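Local coordinates for protein 2-methyl-aconitate isomerase (Shewanella oneidensis, PDB 5K87) that catalyses the cis-trans isomerisation of 2-methyl-aconitate in the 2-methylcitrate cycle of propionate breakdown, through base-catalysed proton abstraction and rotation about the C2-C3 bond, at residues 136-141 / 149-154; 178-183 / 381-386; 257-262 / 280-285; 203-208 / 217-222. The protein carries 1 engineered substitution. All coordinates share one frame; numbering follows the deposited sequence.

Overall arrangement
Interactions 1 and 2 lie side by side, centres about 9 Å apart, because strands 148-157 and 179-184 are neighbours: E182 of interaction 2 bonds to H153 and to the backbone of I151 in interaction 1. Interactions 3 and 4 form a second pair, about 11 Å between centres, where helix 249-266 packs on strands 205-209 and 213-221. The two pairs are about 26 to 31 Å apart, centre to centre. Along the chain, interaction 1 closes first; interaction 2 then spans from 178 to 386 and encloses interaction 4, followed by interaction 3. Strand 374-391 thus returns to pair with strand 179-184, and R384 in it lies next to the substrate-binding N111.

Interaction 1 of 4, residues 136-141 / 149-154; sequences VCTVRI and TIIAHV
The H153 imidazole carries the methyl CG2 of I151 over one face, 3.6 Å above the ring plane and offset toward the rim, while T138 OG1 and V136 CG1 lie at its edge, near the plane. T138 OG1 and H153 ND1 are hydrogen-bonded at 3.0 Å; the two residues form a backbone pair of the non-hydrogen-bonded kind, and their side chains run side by side. With OG1 anti to its own carbonyl carbon (chi1 -67°), T138 turns its CG2 methyl to I151 CG2 at a tight 3.5 Å. On the far side, NE2 bonds to E182, so both ring nitrogens are engaged and the rotation of the ring is probably fixed. Next along this face, I151 CD1 rests against R140 CG, whose guanidinium continues outward to a salt bridge with D88. The other face is apolar: I141 CD1 reaches A152 CB at 4.1 Å, and V139 CG2 meets V154 CG2 obliquely, both valines touching I121 of helix 113-122. Six backbone bonds join the strands through C137-V154, V139-A152 and I141-I150; I141 N to I150 O is the shortest, 2.7 Å. This two-faced ladder is that of an antiparallel beta hairpin, strands 135-143 and 148-157, packed on a helix.

Interaction 2 of 4, residues 178-183 / 381-386; sequences EVQIEF and IMSRSA
E178 brings the OE2 corner of its carboxylate, and its CG, alongside the CB-OG group of S383, whose OG donates to E178 OE2 at 2.6 Å. OE2 accepts on its anti lone pair, the one away from the other carboxylate oxygen. CG of E178 stands anti to the backbone N (chi1 -176°) and the chain beyond is extended, which carries the acid across to the neighbouring strand. In the conformer described, NE2 of Q180 adds a second, longer bond to E178 OE2, 3.2 Å; this donor comes from above the carboxylate plane, 65° out of it, and the Q180 CG methylene touches S383 OG. Replacing E178 by an alanine removes the carboxylate and would probably leave the S383 hydroxyl without its acceptor and set the Q180 amide free to turn. Further along this face, E182 CG lies beside I381 CG2, with its carboxylate salt-bridged to K379.

The opposite face is mainly apolar. M382, bent at chi3 (74°), brings its CE methyl to F183 CE1 at 3.9 Å, both against V328 of helix 324-334. R384 folds back on its own strand, NE donating to S383 O at 2.9 Å, while NH2 bonds to the substrate-binding N111. Four backbone bonds, through V179-R384 and I181-M382, hold the antiparallel strands together; I181 N meets M382 O at 2.8 Å. Chemically, one carboxylate oxygen is steadied by a serine, and in one conformer a glutamine, whereas on the other face an arginine tethered to the carbonyl of S383 probably helps to position N111 beside the substrate pocket.

Interaction 3 of 4, residues 257-262 / 280-285; sequences TIRAHG and HTPKIA
R259 reaches from the helix to the P282 carbonyl: NH1 donates to P282 O at 3.0 Å, in the plane of that carbonyl and on a lone pair, with the oxygen lying close to the guanidinium plane. The N-H points nearly straight at its acceptor, 165°. T281 O is at the same edge, and the P282 ring comes up to NH1 with its CD at 3.6 Å. A first torsion of -168° puts CG away from the backbone N and sends the arginine chain off the helix toward the loop, and a bend at chi3 turns its head along P282. I284 fills the other half of the contact. Its CD1 meets I258 CG2 at 3.7 Å, the two side chains crossing at about a right angle, and its CG2 lies on the R259 methylenes.

Farther out, E256 forms a salt bridge with R259 NE, and R278 O accepts from NH2, so all three nitrogens of the guanidinium are gripped. A leucine at R259 would probably leave E256 without this countercharge and the buried P282 carbonyl without this donor. The peptide before P282 is cis, and the chain then enters strand 283-288, where the substrate-binding K283 points away from the helix; its NZ bonds to H280 ND1 at 3.0 Å and to S314. The contact is that of a helix packed against a sheet, its arginine pinning the cis-proline loop that leads into a strand of the substrate site.

Interaction 4 of 4, residues 203-208 / 217-222; sequences LVDVLE and ATMINA
This is the open end of a beta hairpin, strands 205-209 and 213-221, where the antiparallel pairing stops and the chains diverge. A single bridge belongs to it, the hydrogen-bonded pair D205 and A217: D205 N donates to A217 O at 2.7 Å, and A217 N returns a bond to D205 O at 2.8 Å. The short axes of 205-208 and 217-221, which run to opposite sides of the bridge, are 101° apart, as expected of a strongly twisted or bent hairpin; beyond D205 toward L203 the link is made by the T218 side chain. Its hydroxyl OG1 donates to L203 O at 2.7 Å, in the carbonyl plane, and also accepts from the backbone N of L340.

On the other side, M219 and D205 meet at about a right angle. Bent at chi3 (-77°), M219 curls its CE methyl back onto D205, 3.5 Å from CB and as near to OD2. A water bridges the same two residues, giving a proton to D205 OD2 at 2.7 Å and accepting from M219 N at 2.9 Å. The aspartate is further held by T200, which bonds to OD2, and by N202, which bonds to OD1, so both carboxylate oxygens have partners within this buried corner. L207, in the conformer described, sets CD2 loosely beside A217 CB.

Helix 249-266 covers this side, I258 against L207 and R265 against both D205 and M219. Strand 225-230 flanks strand 213-221, with I229 on A217 and I227 on M219, while I220 packs on helix 324-334.

Interaction 1 of 4, residues 136-141 / 149-154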
# COMPACT_ATOMS: atom_id res chain seq x y z
N VAL A 136 -18.37 -17.58 -22.12
CA VAL A 136 -17.99 -17.75 -20.73
C VAL A 136 -17.16 -19.01 -20.60
O VAL A 136 -17.56 -20.08 -21.07
CB VAL A 136 -19.24 -17.86 -19.82
CG1 VAL A 136 -18.83 -18.10 -18.37
CG2 VAL A 136 -20.08 -16.59 -19.93
N CYS A 137 -15.99 -18.88 -19.99
CA CYS A 137 -15.15 -20.02 -19.66
C CYS A 137 -15.34 -20.37 -18.19
O CYS A 137 -15.02 -19.58 -17.30
CB CYS A 137 -13.68 -19.71 -19.94
SG CYS A 137 -12.56 -21.04 -19.48
N THR A 138 -15.88 -21.56 -17.93
CA THR A 138 -16.09 -22.01 -16.57
C THR A 138 -14.82 -22.71 -16.07
O THR A 138 -14.49 -23.83 -16.49
CB THR A 138 -17.31 -22.93 -16.50
OG1 THR A 138 -18.49 -22.16 -16.79
CG2 THR A 138 -17.45 -23.56 -15.14
N VAL A 139 -14.09 -22.03 -15.20
CA VAL A 139 -12.83 -22.53 -14.69
C VAL A 139 -13.08 -23.29 -13.40
O VAL A 139 -13.61 -22.73 -12.43
CB VAL A 139 -11.82 -21.39 -14.43
CG1 VAL A 139 -10.51 -21.96 -13.94
CG2 VAL A 139 -11.61 -20.59 -15.70
N ARG A 140 -12.69 -24.56 -13.39
CA ARG A 140 -12.86 -25.42 -12.22
C ARG A 140 -11.57 -25.41 -11.42
O ARG A 140 -10.55 -25.97 -11.83
CB ARG A 140 -13.24 -26.83 -12.66
CG ARG A 140 -14.51 -26.88 -13.54
CD ARG A 140 -14.63 -28.19 -14.32
NE ARG A 140 -13.50 -28.38 -15.21
CZ ARG A 140 -13.22 -29.52 -15.85
NH1 ARG A 140 -14.01 -30.58 -15.70
NH2 ARG A 140 -12.16 -29.59 -16.63
N ILE A 141 -11.60 -24.72 -10.28
CA ILE A 141 -10.39 -24.49 -9.50
C ILE A 141 -10.32 -25.48 -8.35
O ILE A 141 -11.28 -25.63 -7.59
CB ILE A 141 -10.38 -23.06 -8.92
CG1 ILE A 141 -10.46 -22.02 -10.05
CG2 ILE A 141 -9.14 -22.84 -8.09
CD1 ILE A 141 -10.88 -20.65 -9.59
N THR A 149 -13.41 -27.41 -4.13
CA THR A 149 -13.65 -26.95 -5.49
C THR A 149 -14.26 -25.56 -5.48
O THR A 149 -15.20 -25.28 -4.72
CB THR A 149 -14.64 -27.88 -6.20
OG1 THR A 149 -14.09 -29.20 -6.26
CG2 THR A 149 -14.94 -27.38 -7.62
N ILE A 150 -13.73 -24.67 -6.32
CA ILE A 150 -14.33 -23.36 -6.53
C ILE A 150 -14.44 -23.14 -8.03
O ILE A 150 -13.54 -23.50 -8.78
CB ILE A 150 -13.50 -22.25 -5.89
CG1 ILE A 150 -13.34 -22.50 -4.40
CG2 ILE A 150 -14.14 -20.91 -6.16
CD1 ILE A 150 -12.29 -21.65 -3.77
N ILE A 151 -15.56 -22.59 -8.48
CA ILE A 151 -15.79 -22.35 -9.90
C ILE A 151 -15.73 -20.85 -10.18
O ILE A 151 -16.30 -20.05 -9.43
CB ILE A 151 -17.18 -22.87 -10.32
CG1 ILE A 151 -17.37 -24.33 -9.91
CG2 ILE A 151 -17.40 -22.66 -11.80
CD1 ILE A 151 -16.41 -25.30 -10.57
N ALA A 152 -15.04 -20.46 -11.25
CA ALA A 152 -15.07 -19.07 -11.69
C ALA A 152 -15.58 -19.00 -13.12
O ALA A 152 -15.02 -19.65 -14.01
CB ALA A 152 -13.69 -18.45 -11.60
N HIS A 153 -16.65 -18.25 -13.34
CA HIS A 153 -17.21 -18.09 -14.68
C HIS A 153 -16.61 -16.83 -15.29
O HIS A 153 -17.07 -15.72 -15.02
CB HIS A 153 -18.74 -18.00 -14.62
CG HIS A 153 -19.38 -19.19 -13.98
ND1 HIS A 153 -19.55 -20.39 -14.64
CD2 HIS A 153 -19.90 -19.36 -12.74
CE1 HIS A 153 -20.15 -21.25 -13.83
NE2 HIS A 153 -20.37 -20.65 -12.68
N VAL A 154 -15.58 -17.02 -16.09
CA VAL A 154 -14.81 -15.89 -16.61
C VAL A 154 -15.26 -15.55 -18.03
O VAL A 154 -15.24 -16.42 -18.90
CB VAL A 154 -13.31 -16.20 -16.60
CG1 VAL A 154 -12.51 -14.99 -17.08
CG2 VAL A 154 -12.87 -16.63 -15.20

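Interaction 2 of 4, residues 178-183 / 381-386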
# COMPACT_ATOMS: atom_id res chain seq x y z
N GLU A 178 -18.06 -8.54 -14.68
CA GLU A 178 -18.53 -9.42 -13.61
C GLU A 178 -17.97 -10.83 -13.76
O GLU A 178 -18.06 -11.43 -14.83
CB GLU A 178 -20.06 -9.49 -13.62
CG GLU A 178 -20.64 -10.30 -12.47
CD GLU A 178 -22.16 -10.37 -12.48
OE1 GLU A 178 -22.79 -9.82 -13.42
OE2 GLU A 178 -22.72 -10.99 -11.55
N VAL A 179 -17.43 -11.37 -12.66
CA VAL A 179 -17.00 -12.75 -12.62
C VAL A 179 -17.74 -13.45 -11.49
O VAL A 179 -17.49 -13.19 -10.30
CB VAL A 179 -15.48 -12.86 -12.38
CG1 VAL A 179 -15.06 -14.32 -12.33
CG2 VAL A 179 -14.73 -12.12 -13.49
N GLN A 180 -18.68 -14.32 -11.85
CA GLN A 180 -19.42 -15.07 -10.85
C GLN A 180 -18.58 -16.23 -10.33
O GLN A 180 -17.96 -16.97 -11.10
CB GLN A 180 -20.75 -15.53 -11.45
CG GLN A 180 -21.59 -14.34 -11.92
CD GLN A 180 -22.90 -14.73 -12.55
OE1 GLN A 180 -23.11 -15.89 -12.91
NE2 GLN A 180 -23.80 -13.76 -12.68
N ILE A 181 -18.57 -16.37 -9.00
CA ILE A 181 -17.79 -17.40 -8.33
C ILE A 181 -18.71 -18.34 -7.56
O ILE A 181 -19.73 -17.91 -7.04
CB ILE A 181 -16.82 -16.77 -7.31
CG1 ILE A 181 -16.00 -15.67 -7.97
CG2 ILE A 181 -15.91 -17.83 -6.70
CD1 ILE A 181 -15.14 -16.16 -9.09
N GLU A 182 -18.36 -19.62 -7.51
CA GLU A 182 -19.16 -20.59 -6.76
C GLU A 182 -18.27 -21.49 -5.92
O GLU A 182 -17.46 -22.26 -6.47
CB GLU A 182 -19.96 -21.47 -7.71
CG GLU A 182 -20.80 -20.69 -8.70
CD GLU A 182 -21.56 -21.59 -9.64
OE1 GLU A 182 -22.18 -21.05 -10.58
OE2 GLU A 182 -21.54 -22.82 -9.43
N PHE A 183 -18.46 -21.42 -4.61
CA PHE A 183 -17.70 -22.22 -3.67
C PHE A 183 -18.50 -23.48 -3.41
O PHE A 183 -19.52 -23.45 -2.70
CB PHE A 183 -17.50 -21.44 -2.37
CG PHE A 183 -16.68 -20.18 -2.53
CD1 PHE A 183 -17.23 -19.04 -3.10
CD2 PHE A 183 -15.37 -20.14 -2.10
CE1 PHE A 183 -16.47 -17.87 -3.23
CE2 PHE A 183 -14.60 -18.98 -2.23
CZ PHE A 183 -15.16 -17.85 -2.79
N ILE A 381 -22.41 -18.70 -3.44
CA ILE A 381 -22.11 -17.95 -4.65
C ILE A 381 -22.03 -16.46 -4.39
O ILE A 381 -22.70 -15.93 -3.50
CB ILE A 381 -23.16 -18.22 -5.75
CG1 ILE A 381 -24.50 -17.59 -5.38
CG2 ILE A 381 -23.33 -19.71 -5.99
CD1 ILE A 381 -25.50 -17.61 -6.50
N MET A 382 -21.17 -15.79 -5.15
CA MET A 382 -21.11 -14.34 -5.13
C MET A 382 -20.48 -13.88 -6.43
O MET A 382 -19.90 -14.68 -7.16
CB MET A 382 -20.29 -13.85 -3.93
CG MET A 382 -18.82 -14.21 -4.03
SD MET A 382 -17.82 -13.77 -2.60
CE MET A 382 -18.36 -15.02 -1.44
N SER A 383 -20.59 -12.59 -6.72
CA SER A 383 -19.93 -12.02 -7.88
C SER A 383 -18.78 -11.14 -7.44
O SER A 383 -18.88 -10.39 -6.47
CB SER A 383 -20.91 -11.22 -8.71
OG SER A 383 -21.84 -12.10 -9.32
N ARG A 384 -17.68 -11.23 -8.18
CA ARG A 384 -16.52 -10.38 -7.98
C ARG A 384 -16.11 -9.84 -9.36
O ARG A 384 -16.94 -9.82 -10.28
CB ARG A 384 -15.41 -11.16 -7.28
CG ARG A 384 -15.80 -11.75 -5.90
CD ARG A 384 -15.62 -10.76 -4.74
NE ARG A 384 -16.71 -9.80 -4.61
CZ ARG A 384 -16.73 -8.83 -3.70
NH1 ARG A 384 -17.76 -8.00 -3.63
NH2 ARG A 384 -15.70 -8.67 -2.88
N SER A 385 -14.88 -9.38 -9.49
CA SER A 385 -14.31 -8.94 -10.76
C SER A 385 -12.80 -9.00 -10.56
O SER A 385 -12.33 -9.18 -9.43
CB SER A 385 -14.74 -7.51 -11.11
OG SER A 385 -14.19 -6.55 -10.22
N ALA A 386 -12.05 -8.87 -11.65
CA ALA A 386 -10.59 -8.92 -11.57
C ALA A 386 -9.97 -8.19 -12.73
O ALA A 386 -10.57 -8.06 -13.80
CB ALA A 386 -10.12 -10.36 -11.58

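Interaction 3 of 4, residues 257-262 / 280-285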
# COMPACT_ATOMS: atom_id res chain seq x y z
N THR A 257 -7.79 -12.00 21.96
CA THR A 257 -8.02 -12.96 23.04
C THR A 257 -9.28 -13.78 22.78
O THR A 257 -9.29 -14.99 22.99
CB THR A 257 -8.09 -12.27 24.42
OG1 THR A 257 -6.89 -11.52 24.65
CG2 THR A 257 -8.25 -13.31 25.52
N ILE A 258 -10.33 -13.13 22.31
CA ILE A 258 -11.57 -13.83 21.98
C ILE A 258 -11.33 -14.81 20.83
O ILE A 258 -11.78 -15.95 20.87
CB ILE A 258 -12.71 -12.86 21.65
CG1 ILE A 258 -13.00 -11.95 22.85
CG2 ILE A 258 -13.95 -13.65 21.30
CD1 ILE A 258 -13.90 -10.77 22.53
N ARG A 259 -10.59 -14.37 19.81
CA ARG A 259 -10.26 -15.22 18.67
C ARG A 259 -9.49 -16.47 19.12
O ARG A 259 -9.77 -17.58 18.67
CB ARG A 259 -9.46 -14.44 17.61
CG ARG A 259 -9.33 -15.17 16.27
CD ARG A 259 -8.34 -14.46 15.34
NE ARG A 259 -6.97 -14.64 15.81
CZ ARG A 259 -6.19 -15.66 15.48
NH1 ARG A 259 -6.60 -16.60 14.63
NH2 ARG A 259 -4.98 -15.74 16.00
N ALA A 260 -8.52 -16.28 20.01
CA ALA A 260 -7.74 -17.40 20.53
C ALA A 260 -8.62 -18.40 21.27
O ALA A 260 -8.51 -19.61 21.08
CB ALA A 260 -6.65 -16.89 21.45
N HIS A 261 -9.51 -17.89 22.12
CA HIS A 261 -10.39 -18.77 22.87
C HIS A 261 -11.38 -19.48 21.95
O HIS A 261 -11.71 -20.65 22.17
CB HIS A 261 -11.09 -18.01 23.99
CG HIS A 261 -10.23 -17.82 25.19
ND1 HIS A 261 -9.30 -16.80 25.30
CD2 HIS A 261 -10.11 -18.56 26.32
CE1 HIS A 261 -8.67 -16.91 26.45
NE2 HIS A 261 -9.14 -17.96 27.09
N GLY A 262 -11.82 -18.81 20.89
CA GLY A 262 -12.67 -19.44 19.90
C GLY A 262 -11.93 -20.54 19.17
O GLY A 262 -12.48 -21.61 18.92
N HIS A 280 -3.91 -16.42 10.87
CA HIS A 280 -4.74 -16.35 9.67
C HIS A 280 -6.07 -17.05 9.85
O HIS A 280 -7.09 -16.60 9.34
CB HIS A 280 -3.91 -16.97 8.54
CG HIS A 280 -4.54 -16.92 7.18
ND1 HIS A 280 -5.37 -15.90 6.74
CD2 HIS A 280 -4.37 -17.75 6.12
CE1 HIS A 280 -5.71 -16.14 5.48
NE2 HIS A 280 -5.12 -17.25 5.09
N THR A 281 -6.08 -18.13 10.61
CA THR A 281 -7.32 -18.84 10.89
C THR A 281 -7.35 -19.20 12.37
O THR A 281 -6.30 -19.44 12.97
CB THR A 281 -7.43 -20.13 10.03
OG1 THR A 281 -6.25 -20.93 10.21
CG2 THR A 281 -7.54 -19.79 8.55
N PRO A 282 -8.53 -19.18 13.00
CA PRO A 282 -9.82 -18.76 12.43
C PRO A 282 -9.89 -17.24 12.33
O PRO A 282 -9.08 -16.53 12.94
CB PRO A 282 -10.82 -19.24 13.49
CG PRO A 282 -10.05 -19.13 14.78
CD PRO A 282 -8.66 -19.57 14.41
N LYS A 283 -10.86 -16.76 11.57
CA LYS A 283 -11.20 -15.34 11.55
C LYS A 283 -12.20 -15.05 12.67
O LYS A 283 -12.90 -15.95 13.15
CB LYS A 283 -11.82 -14.98 10.20
CG LYS A 283 -10.92 -15.29 9.01
CD LYS A 283 -9.62 -14.49 9.04
CE LYS A 283 -8.80 -14.70 7.77
NZ LYS A 283 -7.46 -14.02 7.86
N ILE A 284 -12.26 -13.78 13.08
CA ILE A 284 -13.28 -13.33 14.02
C ILE A 284 -14.05 -12.16 13.40
O ILE A 284 -13.48 -11.30 12.73
CB ILE A 284 -12.67 -12.96 15.40
CG1 ILE A 284 -13.77 -12.61 16.41
CG2 ILE A 284 -11.61 -11.87 15.28
CD1 ILE A 284 -13.28 -12.64 17.85
N ALA A 285 -15.36 -12.16 13.62
CA ALA A 285 -16.27 -11.18 13.04
C ALA A 285 -17.39 -10.86 14.00
O ALA A 285 -17.71 -11.66 14.89
CB ALA A 285 -16.83 -11.69 11.73

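Interaction 4 of 4, residues 203-208 / 217-222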
# COMPACT_ATOMS: atom_id res chain seq x y z
N LEU A 203 -25.14 -24.67 17.04
CA LEU A 203 -25.36 -23.50 16.18
C LEU A 203 -24.87 -22.24 16.86
O LEU A 203 -24.35 -21.33 16.21
CB LEU A 203 -26.85 -23.35 15.86
CG LEU A 203 -27.48 -24.51 15.09
CD1 LEU A 203 -28.95 -24.23 14.82
CD2 LEU A 203 -26.72 -24.73 13.79
N VAL A 204 -25.07 -22.17 18.17
CA VAL A 204 -24.58 -21.07 18.98
C VAL A 204 -23.91 -21.66 20.22
O VAL A 204 -24.29 -22.73 20.70
CB VAL A 204 -25.70 -20.10 19.41
CG1 VAL A 204 -26.41 -19.53 18.18
CG2 VAL A 204 -26.68 -20.77 20.35
N ASP A 205 -22.91 -20.96 20.73
CA ASP A 205 -22.22 -21.38 21.93
C ASP A 205 -22.05 -20.18 22.82
O ASP A 205 -22.24 -19.04 22.39
CB ASP A 205 -20.85 -21.97 21.59
CG ASP A 205 -20.95 -23.34 20.96
OD1 ASP A 205 -21.16 -24.32 21.71
OD2 ASP A 205 -20.80 -23.45 19.73
N VAL A 206 -21.72 -20.43 24.08
CA VAL A 206 -21.30 -19.36 24.96
C VAL A 206 -19.79 -19.46 25.09
O VAL A 206 -19.26 -20.43 25.62
CB VAL A 206 -21.96 -19.46 26.34
CG1 VAL A 206 -21.46 -18.33 27.24
CG2 VAL A 206 -23.47 -19.39 26.21
N LEU A 207 -19.11 -18.44 24.58
CA LEU A 207 -17.66 -18.42 24.60
C LEU A 207 -17.17 -17.78 25.89
O LEU A 207 -17.32 -16.57 26.09
CB LEU A 207 -17.14 -17.67 23.38
CG LEU A 207 -15.71 -17.91 22.89
CD1 LEU A 207 -15.38 -19.40 22.83
CD2 LEU A 207 -15.53 -17.26 21.53
N GLU A 208 -16.61 -18.59 26.78
CA GLU A 208 -16.14 -18.11 28.08
C GLU A 208 -14.69 -17.63 27.98
O GLU A 208 -13.78 -18.41 27.71
CB GLU A 208 -16.26 -19.20 29.14
N ALA A 217 -21.62 -16.94 20.58
CA ALA A 217 -20.85 -17.04 19.36
C ALA A 217 -21.36 -18.16 18.49
O ALA A 217 -21.80 -19.20 18.98
CB ALA A 217 -19.38 -17.25 19.68
N THR A 218 -21.30 -17.95 17.18
CA THR A 218 -21.44 -19.04 16.24
C THR A 218 -20.07 -19.31 15.64
O THR A 218 -19.42 -18.41 15.11
CB THR A 218 -22.44 -18.74 15.12
OG1 THR A 218 -23.76 -18.76 15.65
CG2 THR A 218 -22.33 -19.79 14.02
N MET A 219 -19.62 -20.55 15.76
CA MET A 219 -18.34 -20.97 15.22
C MET A 219 -18.61 -21.92 14.07
O MET A 219 -19.16 -23.01 14.26
CB MET A 219 -17.51 -21.62 16.31
CG MET A 219 -16.97 -20.60 17.30
SD MET A 219 -16.35 -21.24 18.87
CE MET A 219 -17.89 -21.57 19.71
N ILE A 220 -18.25 -21.49 12.87
CA ILE A 220 -18.56 -22.24 11.67
C ILE A 220 -17.31 -22.43 10.82
O ILE A 220 -16.44 -21.57 10.78
CB ILE A 220 -19.68 -21.53 10.86
CG1 ILE A 220 -20.21 -22.43 9.74
CG2 ILE A 220 -19.20 -20.18 10.33
CD1 ILE A 220 -21.45 -21.88 9.07
N ASN A 221 -17.21 -23.59 10.18
CA ASN A 221 -16.10 -23.84 9.28
C ASN A 221 -16.66 -24.03 7.88
O ASN A 221 -16.98 -25.15 7.47
CB ASN A 221 -15.29 -25.05 9.73
CG ASN A 221 -13.91 -25.06 9.13
OD1 ASN A 221 -13.67 -24.42 8.11
ND2 ASN A 221 -13.00 -25.80 9.76
N ALA A 222 -16.79 -22.92 7.16
CA ALA A 222 -17.28 -22.90 5.79
C ALA A 222 -16.66 -21.67 5.13
O ALA A 222 -16.84 -20.56 5.61
CB ALA A 222 -18.80 -22.81 5.76
O HOH W 1 -21.27 -22.39 17.29